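Local coordinates for WYL1 (PDB 6OAW), which acts as an accessory protein of the Type VI-D CRISPR-Cas system, where it has a modulatory role, probably exerted on the Cas13d effector, at residues D255-I259 with S260-G264; K324-Y327 with Q328-I331; I347-P350 with I351-K354; S368-D371 with S372-M376. All coordinates share one frame; numbering follows the deposited sequence.

Contact 1. Residues D255-I259 with S260-G264; sequences DSYRI and SRLSG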
loop_
_atom_site.group_PDB
_atom_site.type_symbol
_atom_site.label_atom_id
_atom_site.label_comp_id
_atom_site.label_asym_id
_atom_site.label_seq_id
_atom_site.Cartn_x
_atom_site.Cartn_y
_atom_site.Cartn_z
ATOM N N ASP B 255 -16.608 0.029 -23.834
ATOM C CA ASP B 255 -16.889 -0.575 -22.512
ATOM C C ASP B 255 -15.581 -0.754 -21.746
ATOM O O ASP B 255 -14.477 -0.499 -22.326
ATOM C CB ASP B 255 -17.664 -1.880 -22.678
ATOM C CG ASP B 255 -18.692 -2.119 -21.597
ATOM O OD1 ASP B 255 -18.435 -1.725 -20.433
ATOM O OD2 ASP B 255 -19.753 -2.688 -21.924
ATOM N N SER B 256 -15.726 -1.147 -20.477
ATOM C CA SER B 256 -14.621 -1.449 -19.543
ATOM C C SER B 256 -14.872 -2.785 -18.834
ATOM O O SER B 256 -15.819 -2.852 -17.986
ATOM C CB SER B 256 -14.466 -0.281 -18.586
ATOM O OG SER B 256 -13.425 -0.504 -17.641
ATOM N N TYR B 257 -14.029 -3.792 -19.118
ATOM C CA TYR B 257 -14.072 -5.147 -18.529
ATOM C C TYR B 257 -12.943 -5.330 -17.505
ATOM O O TYR B 257 -11.772 -5.140 -17.863
ATOM C CB TYR B 257 -13.933 -6.216 -19.617
ATOM C CG TYR B 257 -15.113 -6.333 -20.528
ATOM C CD1 TYR B 257 -15.274 -5.477 -21.602
ATOM C CD2 TYR B 257 -16.127 -7.240 -20.258
ATOM C CE1 TYR B 257 -16.380 -5.572 -22.438
ATOM C CE2 TYR B 257 -17.241 -7.342 -21.073
ATOM C CZ TYR B 257 -17.364 -6.505 -22.161
ATOM O OH TYR B 257 -18.467 -6.593 -22.935
ATOM N N ARG B 258 -13.270 -5.761 -16.289
ATOM C CA ARG B 258 -12.253 -6.282 -15.326
ATOM C C ARG B 258 -11.433 -7.362 -16.045
ATOM O O ARG B 258 -12.052 -8.292 -16.613
ATOM C CB ARG B 258 -12.942 -6.892 -14.100
ATOM C CG ARG B 258 -13.593 -5.873 -13.174
ATOM C CD ARG B 258 -12.646 -5.406 -12.089
ATOM N NE ARG B 258 -12.191 -6.613 -11.421
ATOM C CZ ARG B 258 -12.700 -7.152 -10.332
ATOM N NH1 ARG B 258 -12.196 -8.292 -9.884
ATOM N NH2 ARG B 258 -13.646 -6.536 -9.653
ATOM N N ILE B 259 -10.106 -7.274 -16.055
ATOM C CA ILE B 259 -9.307 -8.325 -16.740
ATOM C C ILE B 259 -9.531 -9.670 -16.044
ATOM O O ILE B 259 -9.377 -10.718 -16.725
ATOM C CB ILE B 259 -7.815 -7.981 -16.873
ATOM C CG1 ILE B 259 -7.074 -8.077 -15.544
ATOM C CG2 ILE B 259 -7.621 -6.636 -17.563
ATOM C CD1 ILE B 259 -5.589 -7.843 -15.690
ATOM N N SER B 260 -9.919 -9.667 -14.772
ATOM C CA SER B 260 -10.171 -10.907 -14.000
ATOM C C SER B 260 -11.463 -11.605 -14.460
ATOM O O SER B 260 -11.634 -12.760 -14.081
ATOM C CB SER B 260 -10.169 -10.643 -12.512
ATOM O OG SER B 260 -11.191 -9.728 -12.137
ATOM N N ARG B 261 -12.323 -10.964 -15.263
ATOM C CA ARG B 261 -13.599 -11.568 -15.733
ATOM C C ARG B 261 -13.532 -11.890 -17.234
ATOM O O ARG B 261 -14.582 -12.239 -17.796
ATOM C CB ARG B 261 -14.780 -10.654 -15.392
ATOM C CG ARG B 261 -14.865 -10.214 -13.940
ATOM C CD ARG B 261 -15.555 -11.210 -13.039
ATOM N NE ARG B 261 -16.996 -11.009 -13.109
ATOM C CZ ARG B 261 -17.725 -10.150 -12.373
ATOM N NH1 ARG B 261 -17.164 -9.383 -11.448
ATOM N NH2 ARG B 261 -19.033 -10.070 -12.570
ATOM N N LEU B 262 -12.358 -11.820 -17.866
ATOM C CA LEU B 262 -12.128 -12.322 -19.248
ATOM C C LEU B 262 -11.317 -13.622 -19.180
ATOM O O LEU B 262 -10.491 -13.757 -18.281
ATOM C CB LEU B 262 -11.408 -11.255 -20.082
ATOM C CG LEU B 262 -12.140 -9.921 -20.202
ATOM C CD1 LEU B 262 -11.246 -8.884 -20.832
ATOM C CD2 LEU B 262 -13.438 -10.090 -20.971
ATOM N N SER B 263 -11.522 -14.508 -20.147
ATOM C CA SER B 263 -10.758 -15.755 -20.339
ATOM C C SER B 263 -10.889 -16.196 -21.802
ATOM O O SER B 263 -11.718 -15.585 -22.554
ATOM C CB SER B 263 -11.249 -16.829 -19.385
ATOM O OG SER B 263 -12.626 -17.144 -19.614
ATOM N N GLY B 264 -10.086 -17.206 -22.169
ATOM C CA GLY B 264 -10.186 -17.952 -23.438
ATOM C C GLY B 264 -10.103 -17.012 -24.616
ATOM O O GLY B 264 -10.915 -17.150 -25.523
#

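Contact 2. Residues K324-Y327 with Q328-I331; sequences KILY and QRPI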
loop_
_atom_site.group_PDB
_atom_site.type_symbol
_atom_site.label_atom_id
_atom_site.label_comp_id
_atom_site.label_asym_id
_atom_site.label_seq_id
_atom_site.Cartn_x
_atom_site.Cartn_y
_atom_site.Cartn_z
ATOM N N LYS B 324 -13.546 16.356 2.117
ATOM C CA LYS B 324 -12.419 15.566 2.706
ATOM C C LYS B 324 -12.382 14.150 2.118
ATOM O O LYS B 324 -11.291 13.606 2.017
ATOM C CB LYS B 324 -12.522 15.441 4.238
ATOM C CG LYS B 324 -12.131 16.664 5.064
ATOM N N ILE B 325 -13.520 13.565 1.729
ATOM C CA ILE B 325 -13.577 12.144 1.280
ATOM C C ILE B 325 -13.668 12.116 -0.253
ATOM O O ILE B 325 -14.756 12.364 -0.833
ATOM C CB ILE B 325 -14.737 11.412 1.997
ATOM C CG1 ILE B 325 -14.595 11.477 3.524
ATOM C CG2 ILE B 325 -14.887 9.971 1.519
ATOM C CD1 ILE B 325 -15.825 11.021 4.245
ATOM N N LEU B 326 -12.552 11.777 -0.889
ATOM C CA LEU B 326 -12.331 11.814 -2.347
ATOM C C LEU B 326 -12.678 10.461 -2.956
ATOM O O LEU B 326 -13.011 10.429 -4.153
ATOM C CB LEU B 326 -10.866 12.176 -2.603
ATOM C CG LEU B 326 -10.481 13.573 -2.136
ATOM C CD1 LEU B 326 -9.099 13.956 -2.645
ATOM C CD2 LEU B 326 -11.471 14.630 -2.598
ATOM N N TYR B 327 -12.584 9.380 -2.191
ATOM C CA TYR B 327 -12.748 7.996 -2.705
ATOM C C TYR B 327 -14.073 7.868 -3.450
ATOM O O TYR B 327 -15.104 7.958 -2.799
ATOM C CB TYR B 327 -12.708 6.956 -1.581
ATOM C CG TYR B 327 -12.831 5.536 -2.069
ATOM C CD1 TYR B 327 -11.866 5.001 -2.902
ATOM C CD2 TYR B 327 -13.911 4.735 -1.721
ATOM C CE1 TYR B 327 -11.951 3.687 -3.344
ATOM C CE2 TYR B 327 -14.036 3.439 -2.190
ATOM C CZ TYR B 327 -13.040 2.908 -2.987
ATOM O OH TYR B 327 -13.152 1.628 -3.428
ATOM N N GLN B 328 -14.038 7.616 -4.761
ATOM C CA GLN B 328 -15.265 7.332 -5.582
ATOM C C GLN B 328 -16.276 8.481 -5.439
ATOM O O GLN B 328 -17.483 8.234 -5.552
ATOM C CB GLN B 328 -15.833 5.952 -5.211
ATOM C CG GLN B 328 -14.967 4.817 -5.795
ATOM C CD GLN B 328 -15.488 3.416 -5.554
ATOM O OE1 GLN B 328 -16.423 3.195 -4.742
ATOM N NE2 GLN B 328 -14.872 2.496 -6.300
ATOM N N ARG B 329 -15.804 9.698 -5.186
ATOM C CA ARG B 329 -16.694 10.843 -4.894
ATOM C C ARG B 329 -17.389 11.249 -6.192
ATOM O O ARG B 329 -16.739 11.428 -7.197
ATOM C CB ARG B 329 -15.911 12.046 -4.371
ATOM C CG ARG B 329 -16.827 13.209 -4.011
ATOM C CD ARG B 329 -16.058 14.344 -3.386
ATOM N NE ARG B 329 -15.137 14.950 -4.342
ATOM C CZ ARG B 329 -14.323 15.969 -4.068
ATOM N NH1 ARG B 329 -14.289 16.501 -2.857
ATOM N NH2 ARG B 329 -13.553 16.451 -5.020
ATOM N N PRO B 330 -18.725 11.399 -6.212
ATOM C CA PRO B 330 -19.433 11.732 -7.450
ATOM C C PRO B 330 -19.346 13.227 -7.818
ATOM O O PRO B 330 -18.846 14.015 -7.019
ATOM C CB PRO B 330 -20.859 11.268 -7.108
ATOM C CG PRO B 330 -20.985 11.527 -5.629
ATOM C CD PRO B 330 -19.624 11.190 -5.055
ATOM N N ILE B 331 -19.823 13.611 -9.011
ATOM C CA ILE B 331 -19.760 15.028 -9.464
ATOM C C ILE B 331 -21.159 15.626 -9.630
ATOM O O ILE B 331 -22.126 14.880 -9.934
ATOM C CB ILE B 331 -18.947 15.172 -10.758
ATOM C CG1 ILE B 331 -19.537 14.389 -11.929
ATOM C CG2 ILE B 331 -17.481 14.798 -10.545
ATOM C CD1 ILE B 331 -18.940 14.808 -13.282
#

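Contact 3. Residues I347-P350 with I351-K354; sequences ISPP and IQVK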
loop_
_atom_site.group_PDB
_atom_site.type_symbol
_atom_site.label_atom_id
_atom_site.label_comp_id
_atom_site.label_asym_id
_atom_site.label_seq_id
_atom_site.Cartn_x
_atom_site.Cartn_y
_atom_site.Cartn_z
ATOM N N ILE B 347 -24.649 13.859 -11.132
ATOM C CA ILE B 347 -24.833 13.346 -12.518
ATOM C C ILE B 347 -23.991 12.086 -12.698
ATOM O O ILE B 347 -24.105 11.442 -13.761
ATOM C CB ILE B 347 -24.503 14.423 -13.576
ATOM C CG1 ILE B 347 -23.107 15.026 -13.410
ATOM C CG2 ILE B 347 -25.570 15.513 -13.600
ATOM C CD1 ILE B 347 -22.556 15.606 -14.731
ATOM N N SER B 348 -23.154 11.743 -11.721
ATOM C CA SER B 348 -22.452 10.440 -11.693
ATOM C C SER B 348 -23.513 9.352 -11.708
ATOM O O SER B 348 -24.622 9.568 -11.252
ATOM C CB SER B 348 -21.571 10.281 -10.474
ATOM O OG SER B 348 -20.680 11.372 -10.354
ATOM N N PRO B 349 -23.198 8.140 -12.196
ATOM C CA PRO B 349 -24.161 7.044 -12.154
ATOM C C PRO B 349 -24.771 6.873 -10.764
ATOM O O PRO B 349 -24.098 7.011 -9.744
ATOM C CB PRO B 349 -23.315 5.835 -12.567
ATOM C CG PRO B 349 -22.231 6.437 -13.448
ATOM C CD PRO B 349 -21.919 7.778 -12.826
ATOM N N PRO B 350 -26.104 6.654 -10.680
ATOM C CA PRO B 350 -26.778 6.525 -9.385
ATOM C C PRO B 350 -26.101 5.538 -8.417
ATOM O O PRO B 350 -26.125 5.739 -7.192
ATOM C CB PRO B 350 -28.183 6.014 -9.770
ATOM C CG PRO B 350 -28.408 6.501 -11.187
ATOM C CD PRO B 350 -27.037 6.603 -11.825
ATOM N N ILE B 351 -25.546 4.451 -8.945
ATOM C CA ILE B 351 -24.905 3.400 -8.098
ATOM C C ILE B 351 -23.694 3.998 -7.354
ATOM O O ILE B 351 -23.533 3.653 -6.137
ATOM C CB ILE B 351 -24.539 2.134 -8.887
ATOM C CG1 ILE B 351 -24.022 1.068 -7.920
ATOM C CG2 ILE B 351 -23.525 2.437 -9.970
ATOM C CD1 ILE B 351 -23.894 -0.296 -8.529
ATOM N N GLN B 352 -22.929 4.895 -8.003
ATOM C CA GLN B 352 -21.724 5.523 -7.401
ATOM C C GLN B 352 -22.175 6.523 -6.346
ATOM O O GLN B 352 -21.550 6.592 -5.283
ATOM C CB GLN B 352 -20.869 6.200 -8.457
ATOM C CG GLN B 352 -19.625 6.881 -7.905
ATOM C CD GLN B 352 -18.875 7.565 -9.030
ATOM O OE1 GLN B 352 -19.170 7.362 -10.208
ATOM N NE2 GLN B 352 -17.937 8.421 -8.667
ATOM N N VAL B 353 -23.245 7.272 -6.614
ATOM C CA VAL B 353 -23.824 8.211 -5.600
ATOM C C VAL B 353 -24.162 7.416 -4.327
ATOM O O VAL B 353 -23.781 7.848 -3.229
ATOM C CB VAL B 353 -25.055 8.960 -6.159
ATOM C CG1 VAL B 353 -25.553 10.027 -5.201
ATOM C CG2 VAL B 353 -24.723 9.601 -7.488
ATOM N N LYS B 354 -24.873 6.311 -4.488
ATOM C CA LYS B 354 -25.309 5.405 -3.395
ATOM C C LYS B 354 -24.079 4.895 -2.614
ATOM O O LYS B 354 -24.052 4.979 -1.361
ATOM C CB LYS B 354 -26.019 4.225 -4.060
ATOM C CG LYS B 354 -27.294 3.716 -3.456
ATOM C CD LYS B 354 -27.370 2.212 -3.471
ATOM C CE LYS B 354 -27.413 1.598 -4.848
ATOM N NZ LYS B 354 -26.898 0.210 -4.811
#

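Contact 4. Residues S368-D371 with S372-M376; sequences SPSD and SFEEM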
loop_
_atom_site.group_PDB
_atom_site.type_symbol
_atom_site.label_atom_id
_atom_site.label_comp_id
_atom_site.label_asym_id
_atom_site.label_seq_id
_atom_site.Cartn_x
_atom_site.Cartn_y
_atom_site.Cartn_z
ATOM N N SER B 368 -33.480 10.855 -4.418
ATOM C CA SER B 368 -33.851 10.198 -5.702
ATOM C C SER B 368 -32.583 9.756 -6.412
ATOM O O SER B 368 -31.511 10.261 -6.125
ATOM C CB SER B 368 -34.708 11.092 -6.573
ATOM O OG SER B 368 -33.943 12.179 -6.991
ATOM N N PRO B 369 -32.646 8.758 -7.311
ATOM C CA PRO B 369 -33.912 8.151 -7.729
ATOM C C PRO B 369 -34.578 7.295 -6.620
ATOM O O PRO B 369 -33.969 7.052 -5.605
ATOM C CB PRO B 369 -33.429 7.351 -8.961
ATOM C CG PRO B 369 -32.068 6.868 -8.535
ATOM C CD PRO B 369 -31.471 8.118 -7.922
ATOM N N SER B 370 -35.804 6.819 -6.853
ATOM C CA SER B 370 -36.642 6.164 -5.815
ATOM C C SER B 370 -35.918 4.915 -5.273
ATOM O O SER B 370 -35.945 4.685 -4.101
ATOM C CB SER B 370 -38.040 5.868 -6.359
ATOM O OG SER B 370 -37.962 4.965 -7.452
ATOM N N ASP B 371 -35.299 4.132 -6.138
ATOM C CA ASP B 371 -34.389 3.006 -5.830
ATOM C C ASP B 371 -33.383 3.298 -4.721
ATOM O O ASP B 371 -33.260 2.480 -3.744
ATOM C CB ASP B 371 -33.465 2.800 -7.018
ATOM C CG ASP B 371 -34.059 1.810 -7.946
ATOM O OD1 ASP B 371 -35.080 1.263 -7.528
ATOM O OD2 ASP B 371 -33.483 1.605 -9.014
ATOM N N SER B 372 -32.603 4.352 -4.927
ATOM C CA SER B 372 -31.548 4.801 -3.985
ATOM C C SER B 372 -32.208 5.240 -2.675
ATOM O O SER B 372 -31.801 4.793 -1.607
ATOM C CB SER B 372 -30.743 5.902 -4.621
ATOM O OG SER B 372 -30.162 5.445 -5.838
ATOM N N PHE B 373 -33.270 6.024 -2.742
ATOM C CA PHE B 373 -34.006 6.424 -1.522
ATOM C C PHE B 373 -34.438 5.178 -0.729
ATOM O O PHE B 373 -34.168 5.116 0.475
ATOM C CB PHE B 373 -35.223 7.265 -1.852
ATOM C CG PHE B 373 -35.959 7.627 -0.596
ATOM C CD1 PHE B 373 -35.455 8.610 0.224
ATOM C CD2 PHE B 373 -37.139 6.991 -0.252
ATOM C CE1 PHE B 373 -36.107 8.950 1.387
ATOM C CE2 PHE B 373 -37.776 7.331 0.924
ATOM C CZ PHE B 373 -37.254 8.295 1.746
ATOM N N GLU B 374 -35.043 4.203 -1.403
ATOM C CA GLU B 374 -35.650 3.012 -0.764
ATOM C C GLU B 374 -34.545 2.100 -0.173
ATOM O O GLU B 374 -34.733 1.594 0.949
ATOM C CB GLU B 374 -36.544 2.286 -1.766
ATOM C CG GLU B 374 -37.774 3.095 -2.196
ATOM C CD GLU B 374 -38.473 2.596 -3.446
ATOM O OE1 GLU B 374 -39.258 3.380 -4.046
ATOM O OE2 GLU B 374 -38.291 1.404 -3.768
ATOM N N GLU B 375 -33.415 1.935 -0.873
ATOM C CA GLU B 375 -32.269 1.130 -0.359
ATOM C C GLU B 375 -31.670 1.823 0.867
ATOM O O GLU B 375 -31.408 1.139 1.835
ATOM C CB GLU B 375 -31.152 0.922 -1.383
ATOM C CG GLU B 375 -31.482 -0.143 -2.401
ATOM C CD GLU B 375 -30.465 -0.203 -3.524
ATOM O OE1 GLU B 375 -30.891 -0.088 -4.718
ATOM O OE2 GLU B 375 -29.238 -0.288 -3.178
HETATM N N MSE B 376 -31.451 3.130 0.804
HETATM C CA MSE B 376 -30.859 3.874 1.941
HETATM C C MSE B 376 -31.818 3.794 3.127
HETATM O O MSE B 376 -31.322 3.517 4.229
HETATM C CB MSE B 376 -30.580 5.328 1.582
HETATM C CG MSE B 376 -29.480 5.514 0.539
HETATM SE SE MSE B 376 -27.769 4.608 0.989
HETATM C CE MSE B 376 -27.943 2.819 0.174
#

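Contact 1. Residues D255-I259 with S260-G264
The guanidinium of Arg-258 curls back over the turn to reach the hydroxyl of Ser-260. Arg-258 NH1 gives Ser-260 OG a bond of 2.9 Å, with the oxygen 26° out of the guanidinium plane, and NE adds a weak one. A chain bent at both chi2 and chi3 makes this return possible, while Ser-260 holds OG between its own N and carbonyl carbon (chi1 61°), a compact placing that suits serine. Residues 259 and 260 form a 3-10 turn leading from strand 253-258 into strand 262-263, consistent with the SH3-like, Sm-type barrel of WYL domains. The turn is closed by Arg-261 N bonding to Arg-258 O at 3.0 Å, and CG of Arg-261 then rests 3.8 Å from CB of Arg-258. Arg-261 spends its NE on the carbonyl of Asn-212. A methionine in place of Arg-258 would probably leave Ser-260 OG without its donors and Tyr-236 without its cation-pi partner. On the buried side, Leu-262 crosses Tyr-257 at about a right angle, its CD1 4.0 Å from Tyr-257 CB, as the phenol reaches on to Glu-245 and Ser-243.

Contact 2. Residues K324-Y327 with Q328-I331
Gln-328 lies flat along the ring of Tyr-327, the two side chains running side by side in the same direction. Its CG sits over the ring centre, 3.9 Å from the centroid of Tyr-327 and 10° off the normal, a CH-pi contact, and the amide beyond is stacked with its plane 16° from the ring. Tyr-327 swings its ring into this place by setting CG opposite the backbone N (chi1 -178°), while the extended chain of Gln-328 keeps pace with it. This close pairing grows from a type II beta turn, Leu-326 to Arg-329, just after helix 316-324; Gln-328 takes the third position with positive phi, and Arg-329 N closes the turn on Leu-326 O at 3.1 Å. The turn lies at the subunit interface: Tyr-327 stacks on Tyr-327 of the second subunit and meets Tyr-233 edge-to-face. An alanine at Tyr-327 is likely to strip Gln-328 of the surface it lies on and to leave Tyr-327 of the second subunit without its stacking mate. The other flank touches at fewer points, although one of them is close. There, CD2 of Leu-326 lies over one face of the Arg-329 guanidinium, off centre, 3.4 Å from NH1, which also bonds to the carbonyl of Phe-322. Arg-329 CD merely brushes Ile-325 O at 3.5 Å, and that oxygen takes its hydrogen bond from Tyr-356.

Contact 3. Residues I347-P350 with I351-K354
Lys-354 N bonds to Pro-350 O at 3.0 Å with an N-H...O angle of 166°, a nearly straight helical bond. One residue earlier, the carbonyl of Pro-349 is gripped twice: Gln-352 N at 3.0 Å and Val-353 N at 3.3 Å both donate to its oxygen. Beyond the backbone, Lys-354 NZ forms a salt bridge with Glu-375 on helix 370-389, Ser-348 OG takes the N-H of Ile-331, and Gln-352 NE2 donates to the carbonyl of Gln-328, so polar ends reach out both to the neighbouring helix and to the preceding loop. The arrangement is the N-terminal start of helix 350-357, with Pro-349 at the N-cap and Pro-350 opening the first turn. Proline suits that opening, since a first-turn nitrogen has no helical acceptor and the ring fixes phi near the helical value. Packing fills in around these bonds. Gln-352 runs fully extended with CG opposite its backbone N (chi1 179°), which carries the amide back past the helix start; its OE1 lies 3.8 Å from Ser-348 CB and equally near Pro-349 CD, the proline ring being crossed obliquely. Val-353 lays CG2 against the oxygen that accepts both bonds, 3.5 Å from Pro-349 O, and its buried side meets Ser-310 and Val-312 of strand 310-314. On the more exposed flank, CG2 of Ile-351 rests 4.3 Å from Pro-349 CB, a light apolar touch at the edge of the turn.

Contact 4. Residues S368-D371 with S372-M376
Ser-372 brings its hydroxyl to the ring of Pro-369, OG standing 3.6 Å from CG and just as near CD. With OG opposite the carbonyl carbon and beside its own N (chi1 -58°), the small side chain leans back along the helix towards its start, a tight place where serine fits. Glu-374 leans the same way on another flank: its extended chain lies across the carbonyl of Ser-370, and OE1 ends 3.6 Å from Ser-370 CB. Glu-375 follows suit one residue on, CG lying 3.4 Å from Asp-371 O, before its carboxylate turns to Lys-354. These side chains decorate the first turns of helix 370-389, the chain's last helix, which Pro-369 precedes at the N-cap after a cis peptide bond. Three bonds wind it up, Phe-373 N to Pro-369 O at 3.1 Å with an angle of 172°, then Glu-374 N to Ser-370 O and Glu-375 N to Asp-371 O. Acidic residues suit an N-terminal turn, whose partial positive charge would be expected to offset the crowding of Asp-371 OD1 and Glu-374 OE2, 4.9 Å apart. Phe-373 sends its ring away from the turn, CG opposite the backbone N, to pack on Val-391 of the second subunit.

Contact 1 lies nearest the chain's centre and belongs to the antiparallel sheet, partly buried, with a backbone-closed turn to which an arginine-serine bond is added. The other three gather on one part of the chain, in the C-terminal region beyond that sheet. Contacts 2 and 3 touch through the paired backbones of Ile-331 and Ile-347; contacts 3 and 4 are both helix starts with a proline at the N-cap, and Pro-350 CB and Pro-369 CG meet at 4.2 Å. Contact 3 combines helix-start backbone bonds with buried polar and apolar side chains, whereas contacts 2 and 4 are surface regions that reach the second subunit, the one by aromatic stacking, the other by apolar packing beside an acidic flank.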